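Local coordinates for protein alginase (Pseudoalteromonas, PDB 4Q8K) that probably cleaves the polysaccharide alginate by beta-elimination, as a polysaccharide lyase of family 18 built on a beta-sandwich catalytic domain, at residues S236-S241 with F285-V290; Y191-S196 with V362-E367; F154-E157 with P161-L164. All blocks are in the same frame, centred on the assembly; numbering follows the deposited sequence.

In the fold
Contacts 1 and 2 join the two facing antiparallel sheets of a beta-sandwich; contact 3 holds a strand of one sheet against the loop that leads to the other. Contact 1 is the deepest, its centre about 7 Å from the centre of the chain, and apolar where the strands meet. The centres of contacts 2 and 3 both lie about 14 Å from it. Contact 2 holds the same two sheets together as contact 1 but mixes a valine with a tyrosine and an arginine. Contact 3 is only partly buried. Contacts 2 and 3 touch, because strands 154-157 and 186-193 are neighbours and share backbone bonds such as Lys192 O to Asp155 N.

Contact 1 (S236-S241 with F285-V290); sequences SKVYVS and FNLRVV. With SO4 (sulfate ion), chain C.
Val238 meets Leu287 and Val289 between the two sheets of the beta-sandwich. Strands 236-241 and 285-290 run antiparallel at 170°, with their axes 10.3 Å apart. That is too far for backbone pairing, so side chains fill the gap. From CA, the CB of Val238 points toward the other strand and there splits into two methyls. CG1 lies anti to the backbone N (chi1 179°) and meets Leu287 CD1 at 4.2 Å. CG2, beside the backbone N, faces Val289 and lies 4.5 Å from its CG2. The side chains of Val238 and Leu287 lie alongside one another, pointing opposite ways. Further along, Val240 CG2 comes to the ring of Phe285 obliquely, 4.4 Å from CZ. Phe301 stacks on the same phenylalanine, and Val298 of strand 295-300 touches both Val238 and Leu287. Lys237, Tyr239 and Ser241 lie on the other face of strand 236-241. There Tyr239 OH donates a hydrogen bond of 3.0 Å to O3 of a sulfate that was probably supplied by the crystallisation medium. Lys221 also binds this ion. Lys237 NZ gives Tyr239 OH a weak bond and pairs with Glu271. No hydrogen bond links the two strands. The contact between them therefore rests on van der Waals packing and the burial of apolar surface, while Lys237 and Tyr239 make their polar bonds on the other face.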
# COMPACT_ATOMS: atom_id res chain seq x y z
N SER A 236 -8.23 0.81 -5.41
CA SER A 236 -7.69 -0.47 -5.02
C SER A 236 -6.73 -0.26 -3.86
O SER A 236 -6.01 0.73 -3.82
CB SER A 236 -6.96 -1.14 -6.19
OG SER A 236 -5.63 -0.66 -6.30
N LYS A 237 -6.72 -1.18 -2.91
CA LYS A 237 -5.79 -1.11 -1.79
C LYS A 237 -5.36 -2.51 -1.39
O LYS A 237 -6.19 -3.40 -1.25
CB LYS A 237 -6.44 -0.42 -0.58
CG LYS A 237 -6.69 1.06 -0.77
CD LYS A 237 -7.57 1.61 0.34
CE LYS A 237 -9.00 1.09 0.22
NZ LYS A 237 -9.88 1.64 1.30
N VAL A 238 -4.06 -2.70 -1.24
CA VAL A 238 -3.52 -3.98 -0.78
C VAL A 238 -2.96 -3.77 0.61
O VAL A 238 -2.16 -2.84 0.82
CB VAL A 238 -2.41 -4.50 -1.69
CG1 VAL A 238 -1.87 -5.83 -1.18
CG2 VAL A 238 -2.93 -4.66 -3.13
N TYR A 239 -3.36 -4.63 1.55
CA TYR A 239 -3.00 -4.45 2.96
C TYR A 239 -2.16 -5.58 3.49
O TYR A 239 -2.28 -6.74 3.09
CB TYR A 239 -4.24 -4.42 3.85
CG TYR A 239 -5.25 -3.33 3.63
CD1 TYR A 239 -6.10 -3.36 2.53
CD2 TYR A 239 -5.40 -2.29 4.55
CE1 TYR A 239 -7.05 -2.39 2.33
CE2 TYR A 239 -6.36 -1.31 4.36
CZ TYR A 239 -7.17 -1.36 3.25
OH TYR A 239 -8.12 -0.39 3.05
N VAL A 240 -1.33 -5.23 4.47
CA VAL A 240 -0.68 -6.20 5.34
C VAL A 240 -1.08 -5.78 6.76
O VAL A 240 -0.74 -4.69 7.21
CB VAL A 240 0.84 -6.20 5.16
CG1 VAL A 240 1.49 -7.20 6.11
CG2 VAL A 240 1.21 -6.53 3.71
N SER A 241 -1.83 -6.64 7.44
CA SER A 241 -2.67 -6.17 8.55
C SER A 241 -2.81 -7.20 9.67
O SER A 241 -3.12 -8.36 9.42
CB SER A 241 -4.06 -5.83 7.99
OG SER A 241 -4.99 -5.50 9.01
N PHE A 285 6.67 -12.47 0.16
CA PHE A 285 5.70 -12.98 -0.80
C PHE A 285 5.81 -12.23 -2.12
O PHE A 285 6.50 -11.21 -2.20
CB PHE A 285 4.27 -12.90 -0.25
CG PHE A 285 3.75 -11.49 -0.05
CD1 PHE A 285 4.02 -10.78 1.10
CD2 PHE A 285 2.95 -10.89 -1.02
CE1 PHE A 285 3.53 -9.50 1.28
CE2 PHE A 285 2.46 -9.62 -0.85
CZ PHE A 285 2.74 -8.91 0.30
N ASN A 286 5.14 -12.73 -3.15
CA ASN A 286 5.14 -12.07 -4.44
C ASN A 286 3.84 -11.32 -4.66
O ASN A 286 2.76 -11.85 -4.43
CB ASN A 286 5.35 -13.09 -5.57
CG ASN A 286 5.71 -12.44 -6.89
OD1 ASN A 286 6.86 -12.04 -7.09
ND2 ASN A 286 4.75 -12.34 -7.79
N LEU A 287 3.96 -10.07 -5.09
CA LEU A 287 2.80 -9.23 -5.34
C LEU A 287 2.72 -8.83 -6.81
O LEU A 287 3.68 -8.32 -7.38
CB LEU A 287 2.85 -7.96 -4.49
CG LEU A 287 1.69 -6.97 -4.69
CD1 LEU A 287 0.37 -7.56 -4.25
CD2 LEU A 287 1.98 -5.68 -3.91
N ARG A 288 1.57 -9.08 -7.43
CA ARG A 288 1.33 -8.61 -8.79
C ARG A 288 -0.00 -7.88 -8.87
O ARG A 288 -1.05 -8.44 -8.55
CB ARG A 288 1.37 -9.76 -9.81
CG ARG A 288 1.30 -9.30 -11.27
CD ARG A 288 1.72 -10.42 -12.23
NE ARG A 288 1.89 -9.94 -13.61
CZ ARG A 288 0.96 -10.06 -14.54
NH1 ARG A 288 1.16 -9.60 -15.77
NH2 ARG A 288 -0.18 -10.66 -14.25
N VAL A 289 0.05 -6.62 -9.30
CA VAL A 289 -1.15 -5.82 -9.45
C VAL A 289 -1.27 -5.42 -10.90
O VAL A 289 -0.35 -4.83 -11.47
CB VAL A 289 -1.08 -4.54 -8.58
CG1 VAL A 289 -2.32 -3.70 -8.76
CG2 VAL A 289 -0.89 -4.91 -7.12
N VAL A 290 -2.41 -5.74 -11.51
CA VAL A 290 -2.65 -5.38 -12.90
C VAL A 290 -3.90 -4.52 -13.01
O VAL A 290 -4.94 -4.86 -12.47
CB VAL A 290 -2.84 -6.63 -13.78
CG1 VAL A 290 -3.03 -6.23 -15.23
CG2 VAL A 290 -1.66 -7.58 -13.62
S SO4 C . -9.96 0.49 6.33
O1 SO4 C . -9.24 -0.67 6.80
O2 SO4 C . -10.34 1.34 7.45
O3 SO4 C . -9.05 1.22 5.44
O4 SO4 C . -11.15 0.09 5.59

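Contact 2 (Y191-S196 with V362-E367); sequences YKVKES and VSYTRE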
# COMPACT_ATOMS: atom_id res chain seq x y z
N TYR A 191 5.84 5.77 -3.14
CA TYR A 191 5.98 6.37 -4.46
C TYR A 191 4.59 6.51 -5.07
O TYR A 191 3.72 5.66 -4.84
CB TYR A 191 6.83 5.49 -5.38
CG TYR A 191 8.32 5.53 -5.13
CD1 TYR A 191 9.08 6.63 -5.49
CD2 TYR A 191 8.97 4.44 -4.57
CE1 TYR A 191 10.44 6.65 -5.28
CE2 TYR A 191 10.33 4.45 -4.35
CZ TYR A 191 11.06 5.56 -4.71
OH TYR A 191 12.41 5.58 -4.49
N LYS A 192 4.38 7.56 -5.87
CA LYS A 192 3.10 7.77 -6.53
C LYS A 192 3.29 8.21 -7.98
O LYS A 192 4.18 8.99 -8.28
CB LYS A 192 2.27 8.81 -5.78
CG LYS A 192 3.00 10.14 -5.58
CD LYS A 192 2.09 11.20 -4.99
CE LYS A 192 2.87 12.52 -4.79
NZ LYS A 192 1.99 13.59 -4.24
N VAL A 193 2.45 7.71 -8.88
CA VAL A 193 2.50 8.19 -10.26
C VAL A 193 2.28 9.70 -10.26
O VAL A 193 1.32 10.20 -9.68
CB VAL A 193 1.44 7.50 -11.14
CG1 VAL A 193 1.41 8.11 -12.54
CG2 VAL A 193 1.68 5.99 -11.22
N LYS A 194 3.13 10.42 -10.95
CA LYS A 194 3.05 11.85 -10.93
C LYS A 194 1.84 12.45 -11.57
O LYS A 194 1.29 11.92 -12.47
CB LYS A 194 4.33 12.44 -11.48
CG LYS A 194 4.43 12.36 -12.97
CD LYS A 194 5.68 13.07 -13.48
CE LYS A 194 6.93 12.36 -13.09
NZ LYS A 194 8.12 13.05 -13.62
N GLU A 195 1.44 13.59 -11.08
CA GLU A 195 0.20 14.22 -11.49
C GLU A 195 0.02 14.33 -13.01
O GLU A 195 -1.08 14.12 -13.52
CB GLU A 195 0.11 15.60 -10.85
CG GLU A 195 -1.29 16.18 -10.80
CD GLU A 195 -1.33 17.47 -10.01
OE1 GLU A 195 -0.32 18.22 -10.05
OE2 GLU A 195 -2.35 17.74 -9.34
N SER A 196 1.10 14.66 -13.72
CA SER A 196 0.97 15.01 -15.13
C SER A 196 0.63 13.81 -16.00
O SER A 196 0.11 13.96 -17.10
CB SER A 196 2.23 15.71 -15.66
OG SER A 196 3.34 14.83 -15.68
N VAL A 362 11.52 -5.74 -8.78
CA VAL A 362 10.41 -4.86 -9.04
C VAL A 362 10.28 -4.56 -10.53
O VAL A 362 11.27 -4.32 -11.21
CB VAL A 362 10.59 -3.54 -8.28
CG1 VAL A 362 9.40 -2.62 -8.50
CG2 VAL A 362 10.78 -3.83 -6.80
N SER A 363 9.05 -4.58 -11.03
CA SER A 363 8.78 -4.09 -12.38
C SER A 363 7.51 -3.25 -12.43
O SER A 363 6.59 -3.44 -11.65
CB SER A 363 8.72 -5.25 -13.39
OG SER A 363 7.71 -6.17 -13.04
N TYR A 364 7.50 -2.28 -13.31
CA TYR A 364 6.33 -1.48 -13.54
C TYR A 364 6.22 -1.14 -15.01
O TYR A 364 7.15 -0.69 -15.59
CB TYR A 364 6.34 -0.19 -12.73
CG TYR A 364 5.12 0.62 -12.92
CD1 TYR A 364 3.94 0.29 -12.33
CD2 TYR A 364 5.14 1.72 -13.72
CE1 TYR A 364 2.82 1.05 -12.52
CE2 TYR A 364 4.04 2.48 -13.93
CZ TYR A 364 2.88 2.15 -13.35
OH TYR A 364 1.80 2.91 -13.61
N THR A 365 5.07 -1.39 -15.58
CA THR A 365 4.80 -0.96 -16.94
C THR A 365 3.51 -0.21 -16.99
O THR A 365 2.59 -0.51 -16.30
CB THR A 365 4.72 -2.12 -17.94
OG1 THR A 365 3.50 -2.80 -17.74
CG2 THR A 365 5.81 -3.07 -17.78
N ARG A 366 3.48 0.76 -17.89
CA ARG A 366 2.37 1.64 -18.05
C ARG A 366 2.18 2.01 -19.51
O ARG A 366 3.06 2.55 -20.12
CB ARG A 366 2.65 2.91 -17.28
CG ARG A 366 1.59 3.96 -17.35
CD ARG A 366 2.07 5.22 -16.64
NE ARG A 366 1.03 6.21 -16.59
CZ ARG A 366 0.04 6.19 -15.72
NH1 ARG A 366 -0.01 5.25 -14.84
NH2 ARG A 366 -0.87 7.11 -15.75
N GLU A 367 1.04 1.66 -20.06
CA GLU A 367 0.64 2.09 -21.39
C GLU A 367 -0.71 2.75 -21.42
O GLU A 367 -1.67 2.28 -20.89
CB GLU A 367 0.68 0.94 -22.40
CG GLU A 367 0.30 -0.41 -21.87
CD GLU A 367 1.33 -1.47 -22.18
OE1 GLU A 367 2.53 -1.18 -22.13
OE2 GLU A 367 0.93 -2.61 -22.48
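Two facing sheets of a beta-sandwich meet here, where Val193 at the close of strand 186-193 packs against Tyr364 and Arg366 of strand 355-368. Tyr364 and Arg366 are two apart on their strand and both point toward Val193. The valine divides its methyls between them. CG1 sits over one face of the Arg366 guanidinium, displaced from its centre, 3.9 Å from NH1. CG2 lies 3.9 Å from Tyr364 OH. The tyrosine side chain lies roughly perpendicular to that of the valine. Arg366 has CG anti to the backbone N (chi1 179°) and stays extended to NE, which carries its flat end to Val193 and the turn after strand 186-193. There NH1 donates to Tyr364 OH at 3.2 Å. The hydroxyl lies at the guanidinium edge, only 8° out of its plane, and the N-H...O angle is 148°. Tyr364 OH is also hydrogen-bonded to Glu206, and Arg366 NH2 to the backbone O of Leu197. These bonds fix the guanidinium's rotation and keep one face turned to the valine. With an alanine here in place of the arginine, Leu197 O and Tyr364 OH would probably each lose a donor, and a gap would probably open beside Val193 CG1. Phe154 meets the Tyr364 ring edge-to-face, and Phe317 touches both Val193 and Tyr364, so aromatic side chains pack round the tyrosine and the valine. Apolar groups inside and a hydrogen-bonded arginine toward the rim fit the margin of a beta-sandwich of the concanavalin-like kind, to which this alginate lyase domain belongs.

Contact 3 (F154-E157 with P161-L164); sequences FDLE and PNPL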
# COMPACT_ATOMS: atom_id res chain seq x y z
N PHE A 154 7.37 8.16 -11.22
CA PHE A 154 6.99 8.23 -9.80
C PHE A 154 7.60 9.40 -9.04
O PHE A 154 8.79 9.69 -9.19
CB PHE A 154 7.37 6.94 -9.08
CG PHE A 154 6.56 5.75 -9.52
CD1 PHE A 154 5.33 5.48 -8.94
CD2 PHE A 154 7.02 4.92 -10.53
CE1 PHE A 154 4.57 4.40 -9.35
CE2 PHE A 154 6.27 3.83 -10.95
CZ PHE A 154 5.04 3.57 -10.36
N ASP A 155 6.77 10.04 -8.22
CA ASP A 155 7.21 11.05 -7.24
C ASP A 155 7.36 10.39 -5.88
O ASP A 155 6.57 9.51 -5.53
CB ASP A 155 6.17 12.15 -7.10
CG ASP A 155 6.22 13.15 -8.24
OD1 ASP A 155 7.26 13.21 -8.92
OD2 ASP A 155 5.23 13.86 -8.46
N LEU A 156 8.36 10.83 -5.11
CA LEU A 156 8.62 10.25 -3.80
C LEU A 156 7.91 11.00 -2.68
O LEU A 156 7.88 12.22 -2.66
CB LEU A 156 10.13 10.20 -3.53
CG LEU A 156 10.57 9.70 -2.14
CD1 LEU A 156 10.12 8.26 -1.93
CD2 LEU A 156 12.09 9.81 -1.97
N GLU A 157 7.31 10.24 -1.75
CA GLU A 157 6.69 10.79 -0.56
C GLU A 157 7.48 10.28 0.63
O GLU A 157 7.40 9.10 0.96
CB GLU A 157 5.23 10.33 -0.42
CG GLU A 157 4.31 10.71 -1.57
CD GLU A 157 3.01 9.94 -1.52
OE1 GLU A 157 2.00 10.48 -1.00
OE2 GLU A 157 3.00 8.78 -1.98
N PRO A 161 14.71 8.40 4.99
CA PRO A 161 15.77 8.11 4.03
C PRO A 161 15.19 7.72 2.67
O PRO A 161 14.02 7.36 2.57
CB PRO A 161 16.46 6.90 4.65
CG PRO A 161 15.35 6.18 5.36
CD PRO A 161 14.46 7.27 5.90
N ASN A 162 16.01 7.82 1.63
CA ASN A 162 15.58 7.40 0.31
C ASN A 162 15.36 5.89 0.30
O ASN A 162 16.11 5.14 0.92
CB ASN A 162 16.58 7.83 -0.77
CG ASN A 162 16.09 7.55 -2.18
OD1 ASN A 162 16.22 6.44 -2.69
ND2 ASN A 162 15.52 8.57 -2.82
N PRO A 163 14.30 5.43 -0.39
CA PRO A 163 13.99 4.00 -0.44
C PRO A 163 15.06 3.16 -1.12
O PRO A 163 15.20 1.98 -0.79
CB PRO A 163 12.69 3.97 -1.25
CG PRO A 163 12.05 5.28 -0.99
CD PRO A 163 13.21 6.25 -0.94
N LEU A 164 15.81 3.74 -2.06
CA LEU A 164 16.81 2.98 -2.81
C LEU A 164 18.08 2.80 -1.98
O LEU A 164 18.93 3.69 -1.93
CB LEU A 164 17.14 3.68 -4.13
CG LEU A 164 17.82 2.83 -5.21
CD1 LEU A 164 16.87 1.76 -5.74
CD2 LEU A 164 18.31 3.71 -6.37
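The methyls of Leu156 meet the CG and CD of the Pro163 ring, and this is the tight part of the contact. Leu156 CD1 lies 3.7 Å from Pro163 CG and 3.8 Å from Pro163 CD. The other methyl, CD2, is 3.9 Å from the same CD, so the leucine fork grips the CG-CD side of the ring. Its CG is anti to the backbone N (chi1 176°), which carries CG, and the methyl fork on it, out from strand 154-157 to the loop. Pro163 is buried. Tyr191 touches both Leu156 and Pro163, and Leu170 and Phe172 of strand 169-172 also pack on the proline.

The looser side belongs to Asn162, which is exposed. It gives the leucine just one near atom: ND2 lies 3.7 Å from Leu156 CD2, a van der Waals touch with no hydrogen bond. The oxygen of the same amide works within the loop. Asn162 OD1 accepts the backbone N of Leu164 at 2.8 Å, with an N-H...O angle of 155°. The donor is tilted 28° from the carbonyl plane. This bond fixes the amide, with its ND2 beside the leucine. The loop leads on to strand 164-166 of the other sheet. The bond from Asn162 to Leu164 defines an Asx turn, here set in a proline-rich connection between the two sheets of a beta-sandwich.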